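PDB 5KOL: inactive PncC family protein from Escherichia coli O157:H7, which belongs to the CinA family but probably lacks nicotinamide-nucleotide (NMN) amidohydrolase activity, its own role being unknown. Local coordinates for residues E55-P58 with K59-A63; V161-A164 with L165-L169; D14-I18 with E19-S23; E92-A95 with A96-T100; C153-V156 with L157-V161. One frame throughout, in Å; residues are numbered along the deposited sequence.

Interaction 1 of 5, residues E55-P58 with K59-A63; sequences EDTP and KFYGA
Thr-57 and Tyr-61 form the tight side of this turn. The carbonyl oxygen of Thr-57 takes two backbone N-H groups: Tyr-61 N, 2.9 Å from Thr-57 O, arrives almost in line with the C=O bond, whereas Phe-60 N, 3.0 Å from Thr-57 O, comes from above the carbonyl plane. Beside this fork the two side chains run in the same direction, and Thr-57 CG2 meets the in-plane edge of the Tyr-61 ring, 3.8 Å from CD2. The methyl reaches the ring because it stands opposite the backbone N of Thr-57, while OG1 turns back to the carbonyls of Ala-54 and Leu-51. Thr-57 also packs on Phe-68 of the second subunit. Phe-60, with chi1 at 71°, turns the edge of its ring to the start of the turn, CD1 lying 3.4 Å from Asp-56 O. The Tyr-61 hydroxyl hydrogen-bonds to Thr-38 OG1.

The Asp-56/Lys-59 side is the more exposed, although both residues also touch Ile-30 of helix 18-31. There the extended Lys-59 chain lies alongside Asp-56, and NZ makes a salt bridge of 3.1 Å with Asp-56 OD1, approached from above the carboxylate plane. Lys-59 N also donates to Asp-56 O at 3.1 Å. This short 3-10 turn leads into strand 61-67, outermost of the mixed sheet within this chain, where Gly-62 makes backbone hydrogen bonds to the second subunit.

Interaction 2 of 5, residues V161-A164 with L165-L169; sequences VRFA and LAQLL
Phe-163 and Gln-167 stand one turn apart on the C-terminal helix 153-171, which packs on the mixed sheet of this CinA-family fold. The backbone bonds are of the regular alpha-helical i to i+4 kind. Gln-167 N to Phe-163 O is the shortest at 2.8 Å, Ala-166 N to Arg-162 O measures 2.9 Å and Leu-165 N to Val-161 O 3.3 Å; Leu-168 N to Ala-164 O is weak.

Apolar packing adds a looser layer. Leu-165 CD1 is 4.4 Å from Val-161 CG1, on the flank that meets Ile-18 and Thr-22 of helix 18-31. Ala-164 and Leu-168 instead cover strand 110-116, where the small Ala-164 touches Ile-112 and Ile-114.

The polar part belongs to Gln-167, whose amide is pinned at both ends by the N-terminal segment: OE1 accepts from Val-10 N and NE2 donates to Lys-8 O. Its chain bends at chi2 (73°) and runs beside the Phe-163 side chain, with the amide plane turned 45° from the ring. Gln-167 CB lies over one face of that ring, offset toward the rim, and Gln-167 OE1 comes to 3.7 Å from Phe-163 CZ.

Interaction 3 of 5, residues D14-I18 with E19-S23; sequences DTDTI and ENLTS
Thr-17 caps the N-terminus of helix 18-31, its OG1 accepting from Asn-20 N at 3.0 Å in an N-cap bond with an N-H...O angle of 163°. The hydroxyl can meet this N-H because chi1 of 63° sets OG1 between the backbone N and the carbonyl carbon, facing the first turn. Thr-17 O receives the helical bond from Leu-21 N at 2.9 Å, and Thr-22 N follows with one to Ile-18 O. The branched end of Leu-21 lies against the same carbonyl, CG 3.1 Å from Thr-17 O, and crosses the Asp-16 side chain, where Leu-21 CD2 is 3.9 Å from Asp-16 CB.

Around the cap, the Asn-20 side chain folds back against the Thr-17 hydroxyl and reaches Thr-15. Its ND2 donates to Thr-15 O at 3.0 Å along a lone pair of the carbonyl, nearly within the plane of its own amide, which fixes the rotation of that group; OD1 hydrogen-bonds a glycerol that probably comes from the crystallisation liquor. Asp-16, centre of an inverse gamma turn, swings the chain into the cap, and its OD1 accepts from Ala-13 N.

Farther out, helix 153-171 packs against the junction. Ile-18 lies on Val-161 and Arg-162, Thr-22 meets Leu-165, and Arg-162 NE donates to the carbonyl oxygen of Asp-16.

Interaction 4 of 5, residues E92-A95 with A96-T100; sequences EKVA and AEMAT
Val-94 O takes the shortest bond here, from Met-98 N at 2.8 Å. The same pair meets through its side chains: Met-98 bends at chi3 (65°), and its SD passes across Val-94 CG1 at 4.1 Å, an apolar contact on the buried flank. Met-98 CG also rests against the carbonyl, 3.3 Å from Val-94 O.

On the outer flank Lys-93 and Glu-97 meet so that the carboxylate oxygen touches the aliphatic part of the lysine, not its ammonium. Glu-97 OE1 lies 3.6 Å from Lys-93 CG, while Lys-93 NZ stays 4.9 Å from Glu-97 OE1, too far for a salt bridge, although the opposite charges may still attract. The carboxylate is held from elsewhere: OE1 bonds the Ser-83 hydroxyl and OE2 accepts from Ser-80 N, which ties the helix to the start of helix 81-87. Backbone bonds from Glu-97 N to Lys-93 O (3.0 Å) and from Ala-99 N to Ala-95 O (3.0 Å) keep the turn regular.

This is the first part of helix 92-106. Ala-95 and Ala-99 set their small methyls against strands 110-116 and 131-138, and Met-98 covers Ala-113 and Thr-115 of the former. Val-94 leans on Ser-83 and Leu-84 of helix 81-87, and the helix thus packs on both that neighbour and the sheet.

Interaction 5 of 5, residues C153-V156 with L157-V161; sequences CETV and LALAV
The opening turns of the C-terminal alpha-helix 153-171 bring Cys-153 against Leu-157 and Thr-155 against Leu-159, two i to i+4 pairs that lie on different flanks of the helix. Four backbone bonds carry the turns. Leu-157 N donates to Cys-153 O at 3.0 Å, and Ala-160 N to Val-156 O at 2.9 Å. Between them, Ala-158 N reaches Glu-154 O at 3.2 Å with a more bent N-H...O angle of 148°, and Leu-159 N meets Thr-155 O at 3.1 Å.

In the first side-chain pair the thiol sulfur stands opposite the backbone N of Cys-153 (chi1 -178°), which brings it to the side of Leu-157. There Cys-153 SG touches Leu-157 CD1 at 4.0 Å, an apolar contact at a partly exposed surface.

The second pair lies alongside, both side chains pointing the same way. Thr-155 offers its methyl rather than its hydroxyl to the leucine, and its backbone N-H is taken by Asp-152 OD1, just ahead of the helix. Beyond this flank Leu-159 packs on Leu-12 and Phe-149, and Val-156 also lies on Phe-149, so two loops earlier in the chain cover this flank. Val-161, the last residue of the segment, touches helix 46-52. Leu-159 CD1 sits close to the turn before it, 3.8 Å from Thr-155 CG2 and 3.2 Å from Thr-155 O.

Along the chain the order is interaction 3, 1, 4, 5, 2, all within a fold built round one mixed five-stranded sheet. Interactions 5 and 2 are successive parts of helix 153-171, share Val-161 and have centres 12 Å apart. Interaction 3, at the start of helix 18-31, touches both, its centre 9 Å from that of interaction 2. Interaction 1, entering strand 61-67, outermost within this chain, at the subunit interface, comes within about 5 Å of interaction 3 at the nearest atoms. The first and last long helices thus pack together at one side of the chain, while interaction 4, on helix 92-106, lies across its centre, 25 Å from interaction 3 between centres.

Interaction 1 of 5, residues E55-P58 with K59-A63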
loop_
_atom_site.group_PDB
_atom_site.type_symbol
_atom_site.label_atom_id
_atom_site.label_comp_id
_atom_site.label_asym_id
_atom_site.label_seq_id
_atom_site.Cartn_x
_atom_site.Cartn_y
_atom_site.Cartn_z
ATOM N N GLU A 55 -16.486 -0.854 -3.394
ATOM C CA GLU A 55 -17.382 0.121 -3.951
ATOM C C GLU A 55 -17.326 1.386 -3.146
ATOM O O GLU A 55 -17.288 1.324 -1.953
ATOM C CB GLU A 55 -18.820 -0.372 -3.869
ATOM C CG GLU A 55 -19.128 -1.612 -4.658
ATOM C CD GLU A 55 -19.082 -1.379 -6.146
ATOM O OE1 GLU A 55 -19.730 -0.423 -6.602
ATOM O OE2 GLU A 55 -18.390 -2.152 -6.839
ATOM N N ASP A 56 -17.322 2.525 -3.812
ATOM C CA ASP A 56 -17.363 3.821 -3.129
ATOM C C ASP A 56 -16.239 3.966 -2.099
ATOM O O ASP A 56 -16.412 4.594 -1.050
ATOM C CB ASP A 56 -18.728 4.049 -2.483
ATOM C CG ASP A 56 -19.821 4.307 -3.512
ATOM O OD1 ASP A 56 -20.886 4.844 -3.141
ATOM O OD2 ASP A 56 -19.609 3.973 -4.698
ATOM N N THR A 57 -15.070 3.392 -2.415
ATOM C CA THR A 57 -13.850 3.613 -1.626
ATOM C C THR A 57 -13.634 5.063 -1.198
ATOM O O THR A 57 -13.366 5.287 -0.013
ATOM C CB THR A 57 -12.606 3.142 -2.397
ATOM O OG1 THR A 57 -12.778 1.781 -2.826
ATOM C CG2 THR A 57 -11.363 3.236 -1.502
ATOM N N PRO A 58 -13.732 6.073 -2.077
ATOM C CA PRO A 58 -13.350 7.430 -1.655
ATOM C C PRO A 58 -14.246 8.006 -0.588
ATOM O O PRO A 58 -13.855 8.990 0.045
ATOM C CB PRO A 58 -13.450 8.247 -2.953
ATOM C CG PRO A 58 -13.468 7.252 -4.040
ATOM C CD PRO A 58 -14.192 6.078 -3.472
ATOM N N LYS A 59 -15.430 7.431 -0.372
ATOM C CA LYS A 59 -16.326 7.909 0.664
ATOM C C LYS A 59 -15.914 7.459 2.058
ATOM O O LYS A 59 -16.503 7.931 3.034
ATOM C CB LYS A 59 -17.759 7.452 0.368
ATOM C CG LYS A 59 -18.378 8.175 -0.823
ATOM C CD LYS A 59 -19.770 7.650 -1.137
ATOM C CE LYS A 59 -20.392 8.432 -2.286
ATOM N NZ LYS A 59 -21.630 7.791 -2.842
ATOM N N PHE A 60 -14.916 6.582 2.191
ATOM C CA PHE A 60 -14.516 6.175 3.535
ATOM C C PHE A 60 -13.033 5.854 3.677
ATOM O O PHE A 60 -12.564 5.669 4.806
ATOM C CB PHE A 60 -15.335 4.962 4.003
ATOM C CG PHE A 60 -14.996 3.678 3.286
ATOM C CD1 PHE A 60 -15.526 3.406 2.041
ATOM C CD2 PHE A 60 -14.164 2.737 3.871
ATOM C CE1 PHE A 60 -15.223 2.230 1.387
ATOM C CE2 PHE A 60 -13.855 1.560 3.215
ATOM C CZ PHE A 60 -14.387 1.307 1.973
ATOM N N TYR A 61 -12.279 5.790 2.574
ATOM C CA TYR A 61 -10.888 5.340 2.644
ATOM C C TYR A 61 -10.014 6.109 1.667
ATOM O O TYR A 61 -10.314 6.154 0.472
ATOM C CB TYR A 61 -10.784 3.839 2.342
ATOM C CG TYR A 61 -9.372 3.254 2.373
ATOM C CD1 TYR A 61 -8.699 3.070 3.578
ATOM C CD2 TYR A 61 -8.741 2.837 1.197
ATOM C CE1 TYR A 61 -7.409 2.507 3.610
ATOM C CE2 TYR A 61 -7.458 2.279 1.213
ATOM C CZ TYR A 61 -6.805 2.114 2.428
ATOM O OH TYR A 61 -5.556 1.549 2.452
ATOM N N GLY A 62 -8.908 6.665 2.163
ATOM C CA GLY A 62 -7.966 7.314 1.273
ATOM C C GLY A 62 -6.516 6.911 1.460
ATOM O O GLY A 62 -5.780 6.800 0.477
ATOM N N ALA A 63 -6.095 6.668 2.700
ATOM C CA ALA A 63 -4.681 6.573 3.050
ATOM C C ALA A 63 -4.328 5.167 3.498
ATOM O O ALA A 63 -4.845 4.681 4.517
ATOM C CB ALA A 63 -4.330 7.581 4.151
#

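Interaction 2 of 5, residues V161-A164 with L165-L169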
loop_
_atom_site.group_PDB
_atom_site.type_symbol
_atom_site.label_atom_id
_atom_site.label_comp_id
_atom_site.label_asym_id
_atom_site.label_seq_id
_atom_site.Cartn_x
_atom_site.Cartn_y
_atom_site.Cartn_z
ATOM N N VAL A 161 -5.561 -10.816 5.581
ATOM C CA VAL A 161 -6.344 -9.703 5.042
ATOM C C VAL A 161 -7.827 -9.905 5.358
ATOM O O VAL A 161 -8.498 -8.996 5.862
ATOM C CB VAL A 161 -6.089 -9.518 3.530
ATOM C CG1 VAL A 161 -7.016 -8.423 2.964
ATOM C CG2 VAL A 161 -4.592 -9.160 3.224
ATOM N N ARG A 162 -8.363 -11.107 5.089
ATOM C CA ARG A 162 -9.776 -11.362 5.394
ATOM C C ARG A 162 -10.062 -11.225 6.884
ATOM O O ARG A 162 -11.098 -10.676 7.279
ATOM C CB ARG A 162 -10.196 -12.762 4.921
ATOM C CG ARG A 162 -10.374 -12.875 3.411
ATOM C CD ARG A 162 -10.523 -14.347 2.960
ATOM N NE ARG A 162 -11.728 -14.998 3.453
ATOM C CZ ARG A 162 -11.804 -16.299 3.723
ATOM N NH1 ARG A 162 -10.725 -17.074 3.581
ATOM N NH2 ARG A 162 -12.943 -16.821 4.166
ATOM N N PHE A 163 -9.170 -11.740 7.729
ATOM C CA PHE A 163 -9.386 -11.661 9.173
ATOM C C PHE A 163 -9.379 -10.210 9.661
ATOM O O PHE A 163 -10.204 -9.817 10.490
ATOM C CB PHE A 163 -8.311 -12.464 9.908
ATOM C CG PHE A 163 -8.425 -12.378 11.394
ATOM C CD1 PHE A 163 -9.314 -13.187 12.073
ATOM C CD2 PHE A 163 -7.645 -11.477 12.119
ATOM C CE1 PHE A 163 -9.451 -13.117 13.436
ATOM C CE2 PHE A 163 -7.772 -11.400 13.496
ATOM C CZ PHE A 163 -8.678 -12.210 14.158
ATOM N N ALA A 164 -8.420 -9.413 9.180
ATOM C CA ALA A 164 -8.331 -8.006 9.578
ATOM C C ALA A 164 -9.646 -7.267 9.333
ATOM O O ALA A 164 -10.099 -6.469 10.170
ATOM C CB ALA A 164 -7.188 -7.330 8.808
ATOM N N LEU A 165 -10.274 -7.540 8.189
ATOM C CA LEU A 165 -11.550 -6.932 7.822
ATOM C C LEU A 165 -12.695 -7.493 8.660
ATOM O O LEU A 165 -13.510 -6.738 9.210
ATOM C CB LEU A 165 -11.808 -7.187 6.328
ATOM C CG LEU A 165 -10.795 -6.546 5.352
ATOM C CD1 LEU A 165 -11.092 -6.974 3.933
ATOM C CD2 LEU A 165 -10.839 -5.028 5.434
ATOM N N ALA A 166 -12.796 -8.824 8.739
ATOM C CA ALA A 166 -13.905 -9.450 9.454
ATOM C C ALA A 166 -13.901 -9.080 10.932
ATOM O O ALA A 166 -14.967 -8.896 11.543
ATOM C CB ALA A 166 -13.847 -10.971 9.276
ATOM N N GLN A 167 -12.712 -8.992 11.539
ATOM C CA GLN A 167 -12.675 -8.641 12.955
ATOM C C GLN A 167 -13.033 -7.175 13.179
ATOM O O GLN A 167 -13.564 -6.832 14.235
ATOM C CB GLN A 167 -11.303 -8.955 13.572
ATOM C CG GLN A 167 -11.266 -8.752 15.110
ATOM C CD GLN A 167 -12.010 -9.843 15.880
ATOM O OE1 GLN A 167 -11.929 -11.039 15.544
ATOM N NE2 GLN A 167 -12.743 -9.441 16.911
ATOM N N LEU A 168 -12.742 -6.287 12.225
ATOM C CA LEU A 168 -13.229 -4.924 12.389
ATOM C C LEU A 168 -14.755 -4.901 12.400
ATOM O O LEU A 168 -15.370 -4.178 13.188
ATOM C CB LEU A 168 -12.653 -4.013 11.306
ATOM C CG LEU A 168 -13.187 -2.579 11.403
ATOM C CD1 LEU A 168 -12.877 -1.955 12.785
ATOM C CD2 LEU A 168 -12.561 -1.734 10.318
ATOM N N LEU A 169 -15.379 -5.714 11.546
ATOM C CA LEU A 169 -16.828 -5.851 11.559
ATOM C C LEU A 169 -17.322 -6.277 12.939
ATOM O O LEU A 169 -18.286 -5.712 13.464
ATOM C CB LEU A 169 -17.243 -6.860 10.487
ATOM C CG LEU A 169 -17.178 -6.252 9.075
ATOM C CD1 LEU A 169 -17.482 -7.277 7.988
ATOM C CD2 LEU A 169 -18.200 -5.121 8.996
#

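Interaction 3 of 5, residues D14-I18 with E19-S23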
loop_
_atom_site.group_PDB
_atom_site.type_symbol
_atom_site.label_atom_id
_atom_site.label_comp_id
_atom_site.label_asym_id
_atom_site.label_seq_id
_atom_site.Cartn_x
_atom_site.Cartn_y
_atom_site.Cartn_z
ATOM N N ASP A 14 -16.482 -19.372 4.519
ATOM C CA ASP A 14 -16.340 -19.159 3.080
ATOM C C ASP A 14 -17.167 -17.979 2.582
ATOM O O ASP A 14 -16.849 -17.410 1.528
ATOM C CB ASP A 14 -16.706 -20.428 2.309
ATOM C CG ASP A 14 -15.932 -21.646 2.797
ATOM O OD1 ASP A 14 -16.390 -22.781 2.555
ATOM O OD2 ASP A 14 -14.859 -21.461 3.416
ATOM N N THR A 15 -18.227 -17.599 3.298
ATOM C CA THR A 15 -18.976 -16.405 2.912
ATOM C C THR A 15 -18.228 -15.120 3.246
ATOM O O THR A 15 -18.587 -14.059 2.725
ATOM C CB THR A 15 -20.361 -16.377 3.590
ATOM O OG1 THR A 15 -20.215 -16.617 4.993
ATOM C CG2 THR A 15 -21.305 -17.426 2.989
ATOM N N ASP A 16 -17.197 -15.186 4.094
ATOM C CA ASP A 16 -16.360 -14.021 4.394
ATOM C C ASP A 16 -15.296 -13.815 3.312
ATOM O O ASP A 16 -14.091 -13.847 3.562
ATOM C CB ASP A 16 -15.704 -14.148 5.767
ATOM C CG ASP A 16 -16.708 -14.307 6.883
ATOM O OD1 ASP A 16 -16.559 -15.240 7.696
ATOM O OD2 ASP A 16 -17.695 -13.541 6.911
ATOM N N THR A 17 -15.762 -13.600 2.082
ATOM C CA THR A 17 -14.851 -13.241 1.005
ATOM C C THR A 17 -14.400 -11.785 1.159
ATOM O O THR A 17 -15.042 -10.987 1.833
ATOM C CB THR A 17 -15.525 -13.436 -0.359
ATOM O OG1 THR A 17 -16.651 -12.551 -0.464
ATOM C CG2 THR A 17 -16.029 -14.874 -0.512
ATOM N N ILE A 18 -13.283 -11.436 0.507
ATOM C CA ILE A 18 -12.882 -10.027 0.471
ATOM C C ILE A 18 -14.034 -9.164 -0.022
ATOM O O ILE A 18 -14.307 -8.091 0.520
ATOM C CB ILE A 18 -11.634 -9.837 -0.413
ATOM C CG1 ILE A 18 -10.426 -10.495 0.237
ATOM C CG2 ILE A 18 -11.385 -8.354 -0.668
ATOM C CD1 ILE A 18 -10.117 -9.893 1.561
ATOM N N GLU A 19 -14.726 -9.626 -1.061
ATOM C CA GLU A 19 -15.796 -8.839 -1.658
ATOM C C GLU A 19 -16.920 -8.588 -0.657
ATOM O O GLU A 19 -17.380 -7.451 -0.503
ATOM C CB GLU A 19 -16.342 -9.555 -2.903
ATOM C CG GLU A 19 -15.407 -9.628 -4.116
ATOM C CD GLU A 19 -14.113 -10.424 -3.876
ATOM O OE1 GLU A 19 -13.050 -9.959 -4.347
ATOM O OE2 GLU A 19 -14.145 -11.501 -3.230
ATOM N N ASN A 20 -17.394 -9.650 0.014
ATOM C CA ASN A 20 -18.526 -9.516 0.932
ATOM C C ASN A 20 -18.147 -8.710 2.166
ATOM O O ASN A 20 -18.958 -7.930 2.676
ATOM C CB ASN A 20 -19.056 -10.893 1.339
ATOM C CG ASN A 20 -19.817 -11.587 0.218
ATOM O OD1 ASN A 20 -20.194 -10.955 -0.773
ATOM N ND2 ASN A 20 -20.049 -12.892 0.369
ATOM N N LEU A 21 -16.920 -8.885 2.659
ATOM C CA LEU A 21 -16.483 -8.152 3.845
ATOM C C LEU A 21 -16.381 -6.657 3.566
ATOM O O LEU A 21 -16.800 -5.838 4.389
ATOM C CB LEU A 21 -15.126 -8.689 4.314
ATOM C CG LEU A 21 -15.079 -10.136 4.805
ATOM C CD1 LEU A 21 -13.636 -10.633 4.991
ATOM C CD2 LEU A 21 -15.894 -10.231 6.100
ATOM N N THR A 22 -15.804 -6.283 2.423
ATOM C CA THR A 22 -15.660 -4.861 2.119
ATOM C C THR A 22 -17.000 -4.247 1.757
ATOM O O THR A 22 -17.195 -3.041 1.939
ATOM C CB THR A 22 -14.652 -4.643 0.981
ATOM O OG1 THR A 22 -15.082 -5.332 -0.195
ATOM C CG2 THR A 22 -13.244 -5.153 1.367
ATOM N N SER A 23 -17.932 -5.061 1.243
ATOM C CA SER A 23 -19.301 -4.599 1.053
ATOM C C SER A 23 -19.925 -4.177 2.373
ATOM O O SER A 23 -20.484 -3.076 2.497
ATOM C CB SER A 23 -20.119 -5.713 0.402
ATOM O OG SER A 23 -19.807 -5.770 -0.976
#

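Interaction 4 of 5, residues E92-A95 with A96-T100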
loop_
_atom_site.group_PDB
_atom_site.type_symbol
_atom_site.label_atom_id
_atom_site.label_comp_id
_atom_site.label_asym_id
_atom_site.label_seq_id
_atom_site.Cartn_x
_atom_site.Cartn_y
_atom_site.Cartn_z
ATOM N N GLU A 92 2.411 -7.575 19.728
ATOM C CA GLU A 92 1.215 -6.836 20.111
ATOM C C GLU A 92 1.492 -5.338 20.209
ATOM O O GLU A 92 0.690 -4.515 19.754
ATOM C CB GLU A 92 0.675 -7.380 21.437
ATOM C CG GLU A 92 -0.489 -6.594 21.986
ATOM C CD GLU A 92 -1.049 -7.184 23.267
ATOM O OE1 GLU A 92 -2.086 -6.673 23.743
ATOM O OE2 GLU A 92 -0.458 -8.150 23.789
ATOM N N LYS A 93 2.632 -4.964 20.787
ATOM C CA LYS A 93 2.926 -3.550 20.982
ATOM C C LYS A 93 3.120 -2.831 19.652
ATOM O O LYS A 93 2.573 -1.741 19.441
ATOM C CB LYS A 93 4.159 -3.401 21.881
ATOM C CG LYS A 93 4.645 -1.970 22.077
ATOM C CD LYS A 93 3.652 -1.096 22.820
ATOM C CE LYS A 93 4.313 0.207 23.281
ATOM N NZ LYS A 93 3.375 1.162 23.946
ATOM N N VAL A 94 3.880 -3.427 18.726
ATOM C CA VAL A 94 4.168 -2.735 17.474
ATOM C C VAL A 94 2.901 -2.616 16.621
ATOM O O VAL A 94 2.635 -1.577 15.993
ATOM C CB VAL A 94 5.311 -3.460 16.735
ATOM C CG1 VAL A 94 5.448 -2.947 15.304
ATOM C CG2 VAL A 94 6.627 -3.272 17.509
ATOM N N ALA A 95 2.083 -3.659 16.609
ATOM C CA ALA A 95 0.811 -3.579 15.892
ATOM C C ALA A 95 -0.027 -2.405 16.402
ATOM O O ALA A 95 -0.547 -1.603 15.615
ATOM C CB ALA A 95 0.054 -4.909 16.059
ATOM N N ALA A 96 -0.158 -2.285 17.731
ATOM C CA ALA A 96 -0.907 -1.177 18.312
ATOM C C ALA A 96 -0.336 0.171 17.876
ATOM O O ALA A 96 -1.081 1.067 17.452
ATOM C CB ALA A 96 -0.925 -1.303 19.842
ATOM N N GLU A 97 0.989 0.336 17.960
ATOM C CA GLU A 97 1.597 1.589 17.500
ATOM C C GLU A 97 1.382 1.826 16.014
ATOM O O GLU A 97 1.259 2.984 15.587
ATOM C CB GLU A 97 3.094 1.632 17.806
ATOM C CG GLU A 97 3.416 1.581 19.269
ATOM C CD GLU A 97 4.902 1.627 19.495
ATOM O OE1 GLU A 97 5.474 0.527 19.548
ATOM O OE2 GLU A 97 5.472 2.730 19.632
ATOM N N MET A 98 1.391 0.768 15.191
ATOM C CA MET A 98 1.135 1.024 13.777
ATOM C C MET A 98 -0.276 1.548 13.574
ATOM O O MET A 98 -0.501 2.421 12.730
ATOM C CB MET A 98 1.351 -0.208 12.891
ATOM C CG MET A 98 2.786 -0.689 12.773
ATOM S SD MET A 98 2.954 -2.385 12.113
ATOM C CE MET A 98 2.307 -2.131 10.431
ATOM N N ALA A 99 -1.236 1.030 14.345
ATOM C CA ALA A 99 -2.620 1.480 14.225
ATOM C C ALA A 99 -2.779 2.935 14.670
ATOM O O ALA A 99 -3.541 3.694 14.062
ATOM C CB ALA A 99 -3.539 0.568 15.038
ATOM N N THR A 100 -2.092 3.345 15.744
ATOM C CA THR A 100 -2.215 4.740 16.155
ATOM C C THR A 100 -1.382 5.663 15.280
ATOM O O THR A 100 -1.782 6.813 15.052
ATOM C CB THR A 100 -1.823 4.927 17.629
ATOM O OG1 THR A 100 -0.476 4.487 17.839
ATOM C CG2 THR A 100 -2.759 4.146 18.539
#

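Interaction 5 of 5, residues C153-V156 with L157-V161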
loop_
_atom_site.group_PDB
_atom_site.type_symbol
_atom_site.label_atom_id
_atom_site.label_comp_id
_atom_site.label_asym_id
_atom_site.label_seq_id
_atom_site.Cartn_x
_atom_site.Cartn_y
_atom_site.Cartn_z
ATOM N N CYS A 153 2.812 -19.323 2.560
ATOM C CA CYS A 153 2.812 -17.876 2.740
ATOM C C CYS A 153 1.632 -17.218 2.022
ATOM O O CYS A 153 0.986 -16.317 2.569
ATOM C CB CYS A 153 4.142 -17.303 2.248
ATOM S SG CYS A 153 4.321 -15.529 2.457
ATOM N N GLU A 154 1.337 -17.656 0.794
ATOM C CA GLU A 154 0.219 -17.088 0.046
ATOM C C GLU A 154 -1.094 -17.264 0.802
ATOM O O GLU A 154 -1.923 -16.345 0.857
ATOM C CB GLU A 154 0.138 -17.746 -1.336
ATOM C CG GLU A 154 -1.026 -17.271 -2.181
ATOM C CD GLU A 154 -1.030 -17.909 -3.565
ATOM O OE1 GLU A 154 -1.977 -17.653 -4.339
ATOM O OE2 GLU A 154 -0.083 -18.667 -3.875
ATOM N N THR A 155 -1.284 -18.442 1.403
ATOM C CA THR A 155 -2.502 -18.747 2.147
ATOM C C THR A 155 -2.582 -17.947 3.439
ATOM O O THR A 155 -3.670 -17.507 3.835
ATOM C CB THR A 155 -2.551 -20.252 2.434
ATOM O OG1 THR A 155 -2.613 -20.974 1.195
ATOM C CG2 THR A 155 -3.745 -20.625 3.302
ATOM N N VAL A 156 -1.446 -17.759 4.114
ATOM C CA VAL A 156 -1.433 -17.019 5.373
ATOM C C VAL A 156 -1.767 -15.553 5.134
ATOM O O VAL A 156 -2.570 -14.957 5.863
ATOM C CB VAL A 156 -0.069 -17.172 6.073
ATOM C CG1 VAL A 156 0.090 -16.131 7.200
ATOM C CG2 VAL A 156 0.111 -18.594 6.605
ATOM N N LEU A 157 -1.138 -14.943 4.123
ATOM C CA LEU A 157 -1.364 -13.525 3.877
ATOM C C LEU A 157 -2.793 -13.256 3.433
ATOM O O LEU A 157 -3.339 -12.191 3.728
ATOM C CB LEU A 157 -0.388 -13.007 2.825
ATOM C CG LEU A 157 1.104 -13.093 3.139
ATOM C CD1 LEU A 157 1.862 -12.361 2.047
ATOM C CD2 LEU A 157 1.399 -12.502 4.514
ATOM N N ALA A 158 -3.411 -14.202 2.723
ATOM C CA ALA A 158 -4.787 -14.001 2.289
ATOM C C ALA A 158 -5.742 -14.107 3.463
ATOM O O ALA A 158 -6.701 -13.331 3.564
ATOM C CB ALA A 158 -5.161 -15.014 1.196
ATOM N N LEU A 159 -5.486 -15.053 4.369
ATOM C CA LEU A 159 -6.303 -15.145 5.573
ATOM C C LEU A 159 -6.139 -13.920 6.462
ATOM O O LEU A 159 -7.112 -13.456 7.066
ATOM C CB LEU A 159 -5.960 -16.396 6.367
ATOM C CG LEU A 159 -6.423 -17.690 5.723
ATOM C CD1 LEU A 159 -5.479 -18.809 6.116
ATOM C CD2 LEU A 159 -7.876 -17.964 6.126
ATOM N N ALA A 160 -4.913 -13.392 6.567
ATOM C CA ALA A 160 -4.699 -12.204 7.396
ATOM C C ALA A 160 -5.528 -11.029 6.899
ATOM O O ALA A 160 -6.109 -10.286 7.703
ATOM C CB ALA A 160 -3.210 -11.826 7.418
ATOM N N VAL A 161 -5.561 -10.816 5.581
ATOM C CA VAL A 161 -6.344 -9.703 5.042
ATOM C C VAL A 161 -7.827 -9.905 5.358
ATOM O O VAL A 161 -8.498 -8.996 5.862
ATOM C CB VAL A 161 -6.089 -9.518 3.530
ATOM C CG1 VAL A 161 -7.016 -8.423 2.964
ATOM C CG2 VAL A 161 -4.592 -9.160 3.224
#